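Local coordinates for protein ubiquitin-like-specific protease 2 (Saccharomyces cerevisiae, PDB 5LNB) that removes SUMO from modified proteins as a cysteine protease of the C48 family, this chain being the piece that carries its catalytic domain, at residues K59-S64 with R269-L274; D51-F56 with H218-I223; D93-V98 with L187-I192; F181-A186 with T197-K202. All coordinates share one frame; numbering follows the deposited sequence.

Interaction 1 of 4, residues K59-S64 with R269-L274; sequences KFYIES and RHTLKL
Phe60 and Tyr61 of helix 51-67 face Thr271 of helix 264-285 at long range, the nearest alpha carbons, Phe60 CA and Leu272 CA, being 10.5 Å apart. The close packing lies on the first helix itself: Phe60 CD2 sits 3.7 Å above one face of the Tyr61 ring, displaced toward its rim. With CG anti to the backbone N (chi1 -176°), Phe60 reaches out to the second helix, where its CE2 comes within 4.3 Å of Thr271 CG2. A threonine suits this place because its methyl offers the phenyl ring an apolar surface while its hydroxyl serves the wetter side. There a water, lying in the plane of the Tyr61 ring at its edge, bridges the two hydroxyls, 2.5 Å from Tyr61 OH and 3.1 Å from Thr271 OG1. Thr271 OG1 also bonds to Asn267 O, one turn back in its own helix. Around this loose junction, Leu272 packs on Ile53, Phe56 and Phe57 of helix 51-67, Tyr61 rests on Ile220 and Arg224 of helix 215-228, and Ile62 touches Val76 and Leu78 of strand 76-78.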
loop_
_atom_site.group_PDB
_atom_site.type_symbol
_atom_site.label_atom_id
_atom_site.label_comp_id
_atom_site.label_asym_id
_atom_site.label_seq_id
_atom_site.Cartn_x
_atom_site.Cartn_y
_atom_site.Cartn_z
ATOM N N LYS A 59 -2.177 3.209 5.196
ATOM C CA LYS A 59 -3.002 2.959 6.370
ATOM C C LYS A 59 -4.203 3.896 6.402
ATOM O O LYS A 59 -5.339 3.464 6.625
ATOM C CB LYS A 59 -2.154 3.122 7.626
ATOM C CG LYS A 59 -2.892 2.888 8.921
ATOM C CD LYS A 59 -3.140 1.416 9.136
ATOM C CE LYS A 59 -3.526 1.124 10.598
ATOM N NZ LYS A 59 -4.226 -0.185 10.732
ATOM N N PHE A 60 -3.966 5.188 6.170
ATOM C CA PHE A 60 -5.037 6.174 6.256
ATOM C C PHE A 60 -6.189 5.836 5.307
ATOM O O PHE A 60 -7.358 5.802 5.716
ATOM C CB PHE A 60 -4.465 7.565 5.971
ATOM C CG PHE A 60 -5.466 8.669 6.118
ATOM C CD1 PHE A 60 -5.761 9.195 7.369
ATOM C CD2 PHE A 60 -6.123 9.177 5.009
ATOM C CE1 PHE A 60 -6.683 10.212 7.510
ATOM C CE2 PHE A 60 -7.049 10.196 5.145
ATOM C CZ PHE A 60 -7.329 10.718 6.398
ATOM N N TYR A 61 -5.883 5.564 4.033
ATOM C CA TYR A 61 -6.951 5.354 3.062
ATOM C C TYR A 61 -7.594 3.975 3.161
ATOM O O TYR A 61 -8.746 3.813 2.738
ATOM C CB TYR A 61 -6.433 5.602 1.646
ATOM C CG TYR A 61 -6.195 7.072 1.406
ATOM C CD1 TYR A 61 -7.231 7.989 1.565
ATOM C CD2 TYR A 61 -4.933 7.553 1.067
ATOM C CE1 TYR A 61 -7.017 9.344 1.379
ATOM C CE2 TYR A 61 -4.712 8.909 0.875
ATOM C CZ TYR A 61 -5.754 9.793 1.031
ATOM O OH TYR A 61 -5.539 11.130 0.829
ATOM N N ILE A 62 -6.905 2.988 3.729
ATOM C CA ILE A 62 -7.562 1.704 3.945
ATOM C C ILE A 62 -8.502 1.776 5.139
ATOM O O ILE A 62 -9.598 1.206 5.118
ATOM C CB ILE A 62 -6.512 0.596 4.094
ATOM C CG1 ILE A 62 -5.841 0.348 2.736
ATOM C CG2 ILE A 62 -7.151 -0.671 4.620
ATOM C CD1 ILE A 62 -4.737 -0.678 2.779
ATOM N N GLU A 63 -8.104 2.499 6.184
ATOM C CA GLU A 63 -8.997 2.720 7.313
ATOM C C GLU A 63 -10.236 3.495 6.886
ATOM O O GLU A 63 -11.343 3.226 7.366
ATOM C CB GLU A 63 -8.251 3.456 8.422
ATOM C CG GLU A 63 -7.198 2.602 9.103
ATOM C CD GLU A 63 -7.809 1.563 10.045
ATOM O OE1 GLU A 63 -8.858 1.862 10.662
ATOM O OE2 GLU A 63 -7.241 0.448 10.166
ATOM N N SER A 64 -10.069 4.466 5.989
ATOM C CA SER A 64 -11.225 5.181 5.462
ATOM C C SER A 64 -12.175 4.223 4.769
ATOM O O SER A 64 -13.397 4.300 4.951
ATOM C CB SER A 64 -10.765 6.278 4.502
ATOM O OG SER A 64 -11.840 6.756 3.715
ATOM N N ARG A 269 -0.499 17.045 1.026
ATOM C CA ARG A 269 -0.009 18.026 1.995
ATOM C C ARG A 269 -1.164 18.683 2.729
ATOM O O ARG A 269 -1.135 18.824 3.955
ATOM C CB ARG A 269 0.835 19.103 1.317
ATOM C CG ARG A 269 2.196 18.679 0.861
ATOM C CD ARG A 269 3.124 19.896 0.774
ATOM N NE ARG A 269 2.464 21.108 0.280
ATOM C CZ ARG A 269 2.371 21.452 -1.003
ATOM N NH1 ARG A 269 2.878 20.668 -1.941
ATOM N NH2 ARG A 269 1.765 22.581 -1.349
ATOM N N HIS A 270 -2.192 19.097 1.986
ATOM C CA HIS A 270 -3.361 19.700 2.615
ATOM C C HIS A 270 -4.011 18.746 3.609
ATOM O O HIS A 270 -4.475 19.172 4.671
ATOM C CB HIS A 270 -4.370 20.137 1.550
ATOM C CG HIS A 270 -5.493 20.970 2.095
ATOM N ND1 HIS A 270 -6.796 20.522 2.154
ATOM C CD2 HIS A 270 -5.502 22.219 2.621
ATOM C CE1 HIS A 270 -7.561 21.462 2.683
ATOM N NE2 HIS A 270 -6.800 22.502 2.975
ATOM N N THR A 271 -4.065 17.453 3.283
ATOM C CA THR A 271 -4.667 16.497 4.208
ATOM C C THR A 271 -3.861 16.405 5.499
ATOM O O THR A 271 -4.416 16.511 6.600
ATOM C CB THR A 271 -4.780 15.119 3.556
ATOM O OG1 THR A 271 -5.650 15.190 2.418
ATOM C CG2 THR A 271 -5.320 14.105 4.559
ATOM N N LEU A 272 -2.549 16.197 5.381
ATOM C CA LEU A 272 -1.701 16.114 6.564
ATOM C C LEU A 272 -1.753 17.414 7.357
ATOM O O LEU A 272 -2.017 17.412 8.566
ATOM C CB LEU A 272 -0.268 15.787 6.148
ATOM C CG LEU A 272 0.069 14.312 6.004
ATOM C CD1 LEU A 272 1.533 14.142 5.608
ATOM C CD2 LEU A 272 -0.226 13.587 7.325
ATOM N N LYS A 273 -1.509 18.538 6.682
ATOM C CA LYS A 273 -1.563 19.836 7.337
ATOM C C LYS A 273 -2.853 19.990 8.132
ATOM O O LYS A 273 -2.844 20.452 9.276
ATOM C CB LYS A 273 -1.427 20.949 6.293
ATOM C CG LYS A 273 -1.233 22.330 6.907
ATOM C CD LYS A 273 -0.008 22.327 7.816
ATOM C CE LYS A 273 -0.035 23.463 8.820
ATOM N NZ LYS A 273 1.066 23.300 9.803
ATOM N N LEU A 274 -3.975 19.590 7.537
ATOM C CA LEU A 274 -5.261 19.692 8.216
ATOM C C LEU A 274 -5.310 18.781 9.440
ATOM O O LEU A 274 -5.745 19.200 10.521
ATOM C CB LEU A 274 -6.378 19.356 7.231
ATOM C CG LEU A 274 -7.846 19.558 7.601
ATOM C CD1 LEU A 274 -8.023 20.657 8.638
ATOM C CD2 LEU A 274 -8.618 19.887 6.323
HETATM O O HOH W 1 -7.356 12.787 1.339
#

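Interaction 2 of 4, residues D51-F56 with H218-I223; sequences DSILDF and HVILNI
Leu54 meets Val219 and Ile220 in the buried core of the cysteine protease fold of the C48 (Ulp1) family, related to papain, where helices 51-67 and 215-228 run side by side. Their short segments are nearly parallel, at 5°, with axes 10.0 Å apart. Leu54 and Ile220 carry the larger shares of the contact. In Leu54, CG is anti to the backbone N (chi1 -170°), which brings the branch to the facing helix. Its CD1 touches Val219 CG1 at 3.9 Å. Leu54 lies athwart Val219 but runs antiparallel to the Ile220 side chain, with Leu54 CG 4.1 Å from Ile220 CG1. The far end of Ile220 reaches the backbone, its CD1 4.1 Å from Leu54 CA, and Ile53 CG2 touches the same CD1 at 4.4 Å. Branched aliphatic residues suit such an interior, since they fill it without a polar atom needing a partner. In the next shell, Trp123 packs on Leu54 and Ser125 on Val219, both from strand 122-129, while Ile35 and Cys42 pack on Ile53. Polar bonds fix the helices themselves: Ile53 N bonds to Asn50 OD1 and Asp55 OD1 to Ser81 N. On helix 215-228 one guanidinium group serves two residues, Arg261 NH1 bonding to His218 ND1 and Arg261 NH2 to Asn222 OD1.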
loop_
_atom_site.group_PDB
_atom_site.type_symbol
_atom_site.label_atom_id
_atom_site.label_comp_id
_atom_site.label_asym_id
_atom_site.label_seq_id
_atom_site.Cartn_x
_atom_site.Cartn_y
_atom_site.Cartn_z
ATOM N N ASP A 51 9.253 6.502 3.615
ATOM C CA ASP A 51 8.438 5.407 4.148
ATOM C C ASP A 51 7.364 5.912 5.104
ATOM O O ASP A 51 6.264 5.348 5.163
ATOM C CB ASP A 51 9.323 4.397 4.872
ATOM C CG ASP A 51 10.437 3.870 4.003
ATOM O OD1 ASP A 51 10.144 3.395 2.886
ATOM O OD2 ASP A 51 11.608 3.930 4.431
ATOM N N SER A 52 7.682 6.943 5.896
ATOM C CA SER A 52 6.729 7.439 6.881
ATOM C C SER A 52 5.468 7.944 6.205
ATOM O O SER A 52 4.348 7.606 6.610
ATOM C CB SER A 52 7.362 8.551 7.717
ATOM O OG SER A 52 8.498 8.065 8.397
ATOM N N ILE A 53 5.638 8.773 5.179
ATOM C CA ILE A 53 4.496 9.332 4.474
ATOM C C ILE A 53 3.706 8.225 3.795
ATOM O O ILE A 53 2.477 8.161 3.895
ATOM C CB ILE A 53 4.963 10.388 3.457
ATOM C CG1 ILE A 53 5.550 11.615 4.173
ATOM C CG2 ILE A 53 3.816 10.769 2.561
ATOM C CD1 ILE A 53 4.583 12.299 5.120
ATOM N N LEU A 54 4.399 7.335 3.098
ATOM C CA LEU A 54 3.692 6.307 2.346
ATOM C C LEU A 54 2.974 5.334 3.274
ATOM O O LEU A 54 1.804 5.007 3.044
ATOM C CB LEU A 54 4.657 5.573 1.422
ATOM C CG LEU A 54 3.889 4.674 0.458
ATOM C CD1 LEU A 54 4.461 4.837 -0.912
ATOM C CD2 LEU A 54 3.946 3.212 0.932
ATOM N N ASP A 55 3.649 4.858 4.329
ATOM C CA ASP A 55 2.977 3.911 5.225
ATOM C C ASP A 55 1.823 4.579 5.968
ATOM O O ASP A 55 0.789 3.948 6.204
ATOM C CB ASP A 55 3.973 3.266 6.203
ATOM C CG ASP A 55 4.941 2.298 5.508
ATOM O OD1 ASP A 55 4.521 1.616 4.566
ATOM O OD2 ASP A 55 6.128 2.227 5.882
ATOM N N PHE A 56 1.960 5.861 6.322
ATOM C CA PHE A 56 0.839 6.545 6.952
ATOM C C PHE A 56 -0.375 6.579 6.034
ATOM O O PHE A 56 -1.495 6.261 6.451
ATOM C CB PHE A 56 1.212 7.966 7.357
ATOM C CG PHE A 56 0.032 8.752 7.846
ATOM C CD1 PHE A 56 -0.483 8.529 9.108
ATOM C CD2 PHE A 56 -0.592 9.680 7.031
ATOM C CE1 PHE A 56 -1.577 9.244 9.564
ATOM C CE2 PHE A 56 -1.691 10.388 7.483
ATOM C CZ PHE A 56 -2.181 10.166 8.752
ATOM N N HIS A 218 1.955 7.975 -6.639
ATOM C CA HIS A 218 1.078 7.102 -7.411
ATOM C C HIS A 218 0.690 5.858 -6.623
ATOM O O HIS A 218 -0.457 5.413 -6.703
ATOM C CB HIS A 218 1.740 6.718 -8.726
ATOM C CG HIS A 218 1.774 7.839 -9.712
ATOM N ND1 HIS A 218 0.731 8.099 -10.571
ATOM C CD2 HIS A 218 2.714 8.781 -9.957
ATOM C CE1 HIS A 218 1.031 9.147 -11.313
ATOM N NE2 HIS A 218 2.227 9.582 -10.957
ATOM N N VAL A 219 1.629 5.280 -5.861
ATOM C CA VAL A 219 1.289 4.129 -5.026
ATOM C C VAL A 219 0.148 4.486 -4.080
ATOM O O VAL A 219 -0.848 3.762 -3.975
ATOM C CB VAL A 219 2.519 3.621 -4.250
ATOM C CG1 VAL A 219 2.058 2.730 -3.085
ATOM C CG2 VAL A 219 3.446 2.828 -5.161
ATOM N N ILE A 220 0.285 5.612 -3.372
ATOM C CA ILE A 220 -0.745 6.050 -2.437
ATOM C C ILE A 220 -2.093 6.163 -3.143
ATOM O O ILE A 220 -3.110 5.648 -2.662
ATOM C CB ILE A 220 -0.330 7.380 -1.781
ATOM C CG1 ILE A 220 0.880 7.167 -0.859
ATOM C CG2 ILE A 220 -1.522 8.043 -1.043
ATOM C CD1 ILE A 220 1.547 8.462 -0.388
ATOM N N LEU A 221 -2.121 6.824 -4.307
ATOM C CA LEU A 221 -3.406 7.073 -4.948
ATOM C C LEU A 221 -3.958 5.837 -5.641
ATOM O O LEU A 221 -5.181 5.690 -5.744
ATOM C CB LEU A 221 -3.297 8.242 -5.920
ATOM C CG LEU A 221 -3.583 9.547 -5.150
ATOM C CD1 LEU A 221 -2.318 10.193 -4.600
ATOM C CD2 LEU A 221 -4.392 10.516 -5.957
ATOM N N ASN A 222 -3.088 4.929 -6.097
ATOM C CA ASN A 222 -3.574 3.691 -6.693
ATOM C C ASN A 222 -4.194 2.790 -5.633
ATOM O O ASN A 222 -5.274 2.222 -5.841
ATOM C CB ASN A 222 -2.435 2.979 -7.429
ATOM C CG ASN A 222 -2.021 3.709 -8.706
ATOM O OD1 ASN A 222 -2.798 4.483 -9.276
ATOM N ND2 ASN A 222 -0.797 3.470 -9.151
ATOM N N ILE A 223 -3.536 2.673 -4.478
ATOM C CA ILE A 223 -4.116 1.930 -3.365
ATOM C C ILE A 223 -5.409 2.590 -2.910
ATOM O O ILE A 223 -6.422 1.920 -2.680
ATOM C CB ILE A 223 -3.098 1.810 -2.215
ATOM C CG1 ILE A 223 -1.975 0.838 -2.621
ATOM C CG2 ILE A 223 -3.800 1.374 -0.931
ATOM C CD1 ILE A 223 -0.831 0.727 -1.649
#

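Interaction 3 of 4, residues D93-V98 with L187-I192; sequences DYYSNV and LDKYSI
Tyr95 OH donates a hydrogen bond of 2.6 Å to Asp188 OD2, which accepts it with its anti lone pair, the one away from OD1. The oxygen lies at the ring's edge, near its plane, the carboxylate turned 81° from the ring. Tyr95 CG, anti to the backbone N (chi1 -167°), sends the ring toward helix 172-190. Charge adds to this: Lys189 NZ makes a long salt bridge to Asp188 OD2 at 3.5 Å, and Lys99 makes another. Packing is slight: Lys189 CE passes 3.9 Å from Tyr95 OH, and the Tyr95 ring lies against Ser184 and Tyr185, so tyrosine suits a place that needs both a flat surface and a donor. A phenylalanine here lacks the hydroxyl, which would probably leave Asp188 OD2 to the two lysines alone and the join between the helices weaker. Locally, Ser96 N bonds to Asp93 OD1 at 3.1 Å, making Asp93 the N-cap of a short, weakly bonded helix that docks near the C-terminal end of helix 172-190.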
loop_
_atom_site.group_PDB
_atom_site.type_symbol
_atom_site.label_atom_id
_atom_site.label_comp_id
_atom_site.label_asym_id
_atom_site.label_seq_id
_atom_site.Cartn_x
_atom_site.Cartn_y
_atom_site.Cartn_z
ATOM N N ASP A 93 17.323 -17.288 2.314
ATOM C CA ASP A 93 16.194 -17.845 3.050
ATOM C C ASP A 93 15.150 -16.763 3.303
ATOM O O ASP A 93 15.080 -16.199 4.401
ATOM C CB ASP A 93 16.679 -18.452 4.365
ATOM C CG ASP A 93 15.594 -19.231 5.097
ATOM O OD1 ASP A 93 14.394 -19.054 4.790
ATOM O OD2 ASP A 93 15.951 -20.020 5.997
ATOM N N TYR A 94 14.341 -16.461 2.287
ATOM C CA TYR A 94 13.394 -15.359 2.397
ATOM C C TYR A 94 12.523 -15.493 3.637
ATOM O O TYR A 94 12.309 -14.520 4.368
ATOM C CB TYR A 94 12.521 -15.296 1.144
ATOM C CG TYR A 94 13.263 -14.886 -0.106
ATOM C CD1 TYR A 94 14.057 -13.748 -0.128
ATOM C CD2 TYR A 94 13.177 -15.649 -1.271
ATOM C CE1 TYR A 94 14.739 -13.367 -1.279
ATOM C CE2 TYR A 94 13.855 -15.278 -2.426
ATOM C CZ TYR A 94 14.630 -14.134 -2.422
ATOM O OH TYR A 94 15.298 -13.765 -3.565
ATOM N N TYR A 95 12.005 -16.696 3.890
ATOM C CA TYR A 95 11.003 -16.835 4.935
ATOM C C TYR A 95 11.606 -16.602 6.318
ATOM O O TYR A 95 11.012 -15.904 7.147
ATOM C CB TYR A 95 10.335 -18.207 4.849
ATOM C CG TYR A 95 9.093 -18.272 5.687
ATOM C CD1 TYR A 95 7.998 -17.466 5.398
ATOM C CD2 TYR A 95 9.018 -19.108 6.788
ATOM C CE1 TYR A 95 6.861 -17.506 6.178
ATOM C CE2 TYR A 95 7.885 -19.154 7.569
ATOM C CZ TYR A 95 6.813 -18.361 7.260
ATOM O OH TYR A 95 5.689 -18.407 8.051
ATOM N N SER A 96 12.789 -17.167 6.580
ATOM C CA SER A 96 13.447 -16.933 7.861
ATOM C C SER A 96 13.578 -15.451 8.174
ATOM O O SER A 96 13.591 -15.067 9.348
ATOM C CB SER A 96 14.834 -17.575 7.875
ATOM O OG SER A 96 14.723 -18.985 7.844
ATOM N N ASN A 97 13.695 -14.605 7.142
ATOM C CA ASN A 97 13.904 -13.179 7.368
ATOM C C ASN A 97 12.698 -12.538 8.044
ATOM O O ASN A 97 12.857 -11.642 8.878
ATOM C CB ASN A 97 14.210 -12.469 6.046
ATOM C CG ASN A 97 15.535 -12.897 5.443
ATOM O OD1 ASN A 97 16.428 -13.349 6.153
ATOM N ND2 ASN A 97 15.670 -12.745 4.125
ATOM N N VAL A 98 11.488 -12.983 7.702
ATOM C CA VAL A 98 10.260 -12.352 8.169
ATOM C C VAL A 98 9.423 -13.282 9.041
ATOM O O VAL A 98 8.258 -12.978 9.311
ATOM C CB VAL A 98 9.422 -11.820 6.992
ATOM C CG1 VAL A 98 10.133 -10.672 6.305
ATOM C CG2 VAL A 98 9.116 -12.939 5.992
ATOM N N LEU A 187 2.884 -23.472 4.166
ATOM C CA LEU A 187 3.348 -24.688 4.818
ATOM C C LEU A 187 3.480 -24.478 6.320
ATOM O O LEU A 187 3.084 -25.337 7.114
ATOM C CB LEU A 187 4.680 -25.127 4.208
ATOM C CG LEU A 187 5.232 -26.441 4.763
ATOM C CD1 LEU A 187 4.330 -27.613 4.402
ATOM C CD2 LEU A 187 6.647 -26.708 4.270
ATOM N N ASP A 188 4.016 -23.324 6.719
ATOM C CA ASP A 188 4.258 -23.038 8.125
ATOM C C ASP A 188 2.953 -22.896 8.902
ATOM O O ASP A 188 2.773 -23.535 9.941
ATOM C CB ASP A 188 5.094 -21.764 8.240
ATOM C CG ASP A 188 5.410 -21.389 9.675
ATOM O OD1 ASP A 188 5.429 -22.289 10.546
ATOM O OD2 ASP A 188 5.644 -20.185 9.928
ATOM N N LYS A 189 2.036 -22.049 8.432
ATOM C CA LYS A 189 0.871 -21.749 9.260
ATOM C C LYS A 189 -0.237 -22.777 9.101
ATOM O O LYS A 189 -0.962 -23.037 10.064
ATOM C CB LYS A 189 0.298 -20.362 8.948
ATOM C CG LYS A 189 1.270 -19.209 9.111
ATOM C CD LYS A 189 1.904 -19.209 10.471
ATOM C CE LYS A 189 2.800 -17.994 10.651
ATOM N NZ LYS A 189 3.594 -18.105 11.917
ATOM N N TYR A 190 -0.403 -23.349 7.906
ATOM C CA TYR A 190 -1.530 -24.225 7.639
ATOM C C TYR A 190 -1.137 -25.621 7.185
ATOM O O TYR A 190 -2.025 -26.421 6.901
ATOM C CB TYR A 190 -2.455 -23.616 6.578
ATOM C CG TYR A 190 -2.711 -22.142 6.727
ATOM C CD1 TYR A 190 -3.576 -21.655 7.715
ATOM C CD2 TYR A 190 -2.099 -21.223 5.867
ATOM C CE1 TYR A 190 -3.824 -20.287 7.839
ATOM C CE2 TYR A 190 -2.330 -19.857 5.992
ATOM C CZ TYR A 190 -3.189 -19.396 6.976
ATOM O OH TYR A 190 -3.417 -18.042 7.084
ATOM N N SER A 191 0.152 -25.942 7.101
ATOM C CA SER A 191 0.586 -27.260 6.643
ATOM C C SER A 191 0.067 -27.571 5.241
ATOM O O SER A 191 -0.210 -28.725 4.908
ATOM C CB SER A 191 0.153 -28.354 7.626
ATOM O OG SER A 191 0.860 -28.221 8.838
ATOM N N ILE A 192 -0.085 -26.538 4.424
ATOM C CA ILE A 192 -0.590 -26.660 3.063
ATOM C C ILE A 192 0.593 -26.649 2.106
ATOM O O ILE A 192 1.490 -25.804 2.218
ATOM C CB ILE A 192 -1.573 -25.522 2.736
ATOM C CG1 ILE A 192 -2.978 -25.861 3.247
ATOM C CG2 ILE A 192 -1.577 -25.213 1.250
ATOM C CD1 ILE A 192 -3.958 -24.695 3.106
#

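Interaction 4 of 4, residues F181-A186 with T197-K202; sequences FLISYA and TQIKMK
Leu182 and Ile183 meet Ile199 with no flat group between them; the two rings of this stretch of helix, Phe181 and Tyr185, turn to other neighbours. Phe181 makes an edge-to-face stack with Phe83 and also touches Val98 and Leu107, whereas Tyr185 ends in a hydroxyl bonded to Thr105 OG1 and Leu107 N. The contact with the strand is thus purely aliphatic. Ile199 points toward the helix, and its CG1 lies anti to the carbonyl carbon (chi1 -48°), which carries CD1 out to both helix residues. That methyl is 3.9 Å from Ile183 CG1, and Ile199 CD1 is 4.2 Å from Leu182 CB. The second branch of the isoleucine works too, Ile199 CG2 lying 4.2 Å from Leu182 CD1. Both helix side chains meet Ile199 at a slant. A beta-branched residue suits the strand, where it presents two arms to the helix at once, while the unbranched CB of Leu182 and the CG1 methylene of Ile183 both give CD1 an aliphatic surface. Here helix 172-190 covers the edge strand 199-203 as the connection of a beta-alpha-beta unit whose first strand is 159-164. The two strands are parallel neighbours, joined by backbone bonds of Lys200 with Val159 and Ile161, and Ile199 also packs on Ile161 and Leu194.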
loop_
_atom_site.group_PDB
_atom_site.type_symbol
_atom_site.label_atom_id
_atom_site.label_comp_id
_atom_site.label_asym_id
_atom_site.label_seq_id
_atom_site.Cartn_x
_atom_site.Cartn_y
_atom_site.Cartn_z
ATOM N N PHE A 181 7.590 -16.600 -0.442
ATOM C CA PHE A 181 7.049 -16.292 0.876
ATOM C C PHE A 181 5.701 -16.970 1.084
ATOM O O PHE A 181 5.459 -17.596 2.122
ATOM C CB PHE A 181 6.908 -14.779 1.044
ATOM C CG PHE A 181 6.058 -14.394 2.212
ATOM C CD1 PHE A 181 6.578 -14.431 3.502
ATOM C CD2 PHE A 181 4.730 -14.038 2.032
ATOM C CE1 PHE A 181 5.797 -14.089 4.586
ATOM C CE2 PHE A 181 3.940 -13.693 3.113
ATOM C CZ PHE A 181 4.473 -13.722 4.399
ATOM N N LEU A 182 4.804 -16.852 0.100
ATOM C CA LEU A 182 3.467 -17.419 0.248
ATOM C C LEU A 182 3.524 -18.930 0.374
ATOM O O LEU A 182 2.742 -19.530 1.119
ATOM C CB LEU A 182 2.590 -17.030 -0.938
ATOM C CG LEU A 182 2.247 -15.552 -1.014
ATOM C CD1 LEU A 182 1.534 -15.241 -2.334
ATOM C CD2 LEU A 182 1.406 -15.153 0.227
ATOM N N ILE A 183 4.434 -19.563 -0.360
ATOM C CA ILE A 183 4.544 -21.013 -0.315
ATOM C C ILE A 183 5.016 -21.460 1.060
ATOM O O ILE A 183 4.461 -22.391 1.654
ATOM C CB ILE A 183 5.483 -21.506 -1.428
ATOM C CG1 ILE A 183 4.832 -21.276 -2.792
ATOM C CG2 ILE A 183 5.818 -22.974 -1.236
ATOM C CD1 ILE A 183 5.723 -21.652 -3.962
ATOM N N SER A 184 6.046 -20.795 1.584
ATOM C CA SER A 184 6.553 -21.123 2.910
ATOM C C SER A 184 5.522 -20.796 3.978
ATOM O O SER A 184 5.293 -21.589 4.902
ATOM C CB SER A 184 7.853 -20.368 3.172
ATOM O OG SER A 184 8.835 -20.730 2.220
ATOM N N TYR A 185 4.895 -19.623 3.868
ATOM C CA TYR A 185 3.846 -19.245 4.805
ATOM C C TYR A 185 2.756 -20.306 4.862
ATOM O O TYR A 185 2.338 -20.729 5.944
ATOM C CB TYR A 185 3.259 -17.889 4.406
ATOM C CG TYR A 185 2.329 -17.302 5.434
ATOM C CD1 TYR A 185 0.973 -17.617 5.426
ATOM C CD2 TYR A 185 2.805 -16.442 6.427
ATOM C CE1 TYR A 185 0.111 -17.086 6.372
ATOM C CE2 TYR A 185 1.945 -15.892 7.376
ATOM C CZ TYR A 185 0.599 -16.225 7.345
ATOM O OH TYR A 185 -0.277 -15.706 8.274
ATOM N N ALA A 186 2.280 -20.743 3.693
ATOM C CA ALA A 186 1.232 -21.758 3.636
ATOM C C ALA A 186 1.645 -23.027 4.373
ATOM O O ALA A 186 0.845 -23.622 5.107
ATOM C CB ALA A 186 0.901 -22.074 2.177
ATOM N N THR A 197 3.086 -22.681 -9.343
ATOM C CA THR A 197 2.343 -22.396 -10.570
ATOM C C THR A 197 0.904 -21.979 -10.296
ATOM O O THR A 197 0.230 -21.507 -11.218
ATOM C CB THR A 197 2.356 -23.600 -11.517
ATOM O OG1 THR A 197 1.648 -24.689 -10.921
ATOM C CG2 THR A 197 3.777 -24.028 -11.804
ATOM N N GLN A 198 0.425 -22.140 -9.063
ATOM C CA GLN A 198 -0.863 -21.604 -8.642
ATOM C C GLN A 198 -0.812 -20.111 -8.353
ATOM O O GLN A 198 -1.864 -19.499 -8.140
ATOM C CB GLN A 198 -1.346 -22.327 -7.384
ATOM C CG GLN A 198 -2.373 -23.412 -7.593
ATOM C CD GLN A 198 -2.856 -23.981 -6.257
ATOM O OE1 GLN A 198 -2.160 -24.777 -5.617
ATOM N NE2 GLN A 198 -4.036 -23.550 -5.821
ATOM N N ILE A 199 0.377 -19.515 -8.336
ATOM C CA ILE A 199 0.568 -18.120 -7.957
ATOM C C ILE A 199 0.992 -17.346 -9.198
ATOM O O ILE A 199 2.026 -17.651 -9.810
ATOM C CB ILE A 199 1.601 -17.987 -6.829
ATOM C CG1 ILE A 199 1.279 -18.984 -5.705
ATOM C CG2 ILE A 199 1.652 -16.558 -6.296
ATOM C CD1 ILE A 199 2.269 -18.965 -4.601
ATOM N N LYS A 200 0.197 -16.346 -9.567
ATOM C CA LYS A 200 0.386 -15.609 -10.808
ATOM C C LYS A 200 0.558 -14.132 -10.497
ATOM O O LYS A 200 -0.294 -13.527 -9.834
ATOM C CB LYS A 200 -0.793 -15.827 -11.758
ATOM C CG LYS A 200 -0.916 -17.263 -12.250
ATOM C CD LYS A 200 0.395 -17.751 -12.875
ATOM C CE LYS A 200 0.327 -19.218 -13.300
ATOM N NZ LYS A 200 1.689 -19.761 -13.572
ATOM N N MET A 201 1.665 -13.561 -10.959
ATOM C CA MET A 201 1.793 -12.115 -10.988
ATOM C C MET A 201 0.975 -11.579 -12.156
ATOM O O MET A 201 1.099 -12.073 -13.282
ATOM C CB MET A 201 3.254 -11.692 -11.122
ATOM C CG MET A 201 3.394 -10.172 -11.187
ATOM S SD MET A 201 4.983 -9.553 -11.774
ATOM C CE MET A 201 4.994 -10.125 -13.478
ATOM N N LYS A 202 0.122 -10.592 -11.888
ATOM C CA LYS A 202 -0.663 -9.935 -12.925
ATOM C C LYS A 202 -0.249 -8.472 -12.970
ATOM O O LYS A 202 -0.390 -7.757 -11.974
ATOM C CB LYS A 202 -2.163 -10.077 -12.661
ATOM C CG LYS A 202 -2.648 -11.522 -12.501
ATOM C CD LYS A 202 -2.833 -12.231 -13.837
ATOM C CE LYS A 202 -3.345 -13.649 -13.633
ATOM N NZ LYS A 202 -3.473 -14.432 -14.909
#

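Overall arrangement
The four contacts form two clusters. Interactions 1 and 2 share helix 51-67, have centres 10 Å apart and touch directly. Interactions 3 and 4 share helix 172-190, their centres 11 Å apart, and meet where Tyr190 CE2 lies 3.7 Å from Tyr185 CE1 and where Ile192 N probably bonds to Ala186 O at 3.1 Å. The clusters are well separated: interactions 1 and 3 lie on opposite sides of the chain's centre, about 33 Å apart between centres, and interactions 2 and 4 about 24 Å. Interaction 2 is the most central. Its helix 215-228 follows strand 199-203 of interaction 4 and probably corresponds to the helix that bears the nucleophilic cysteine in C48 proteases.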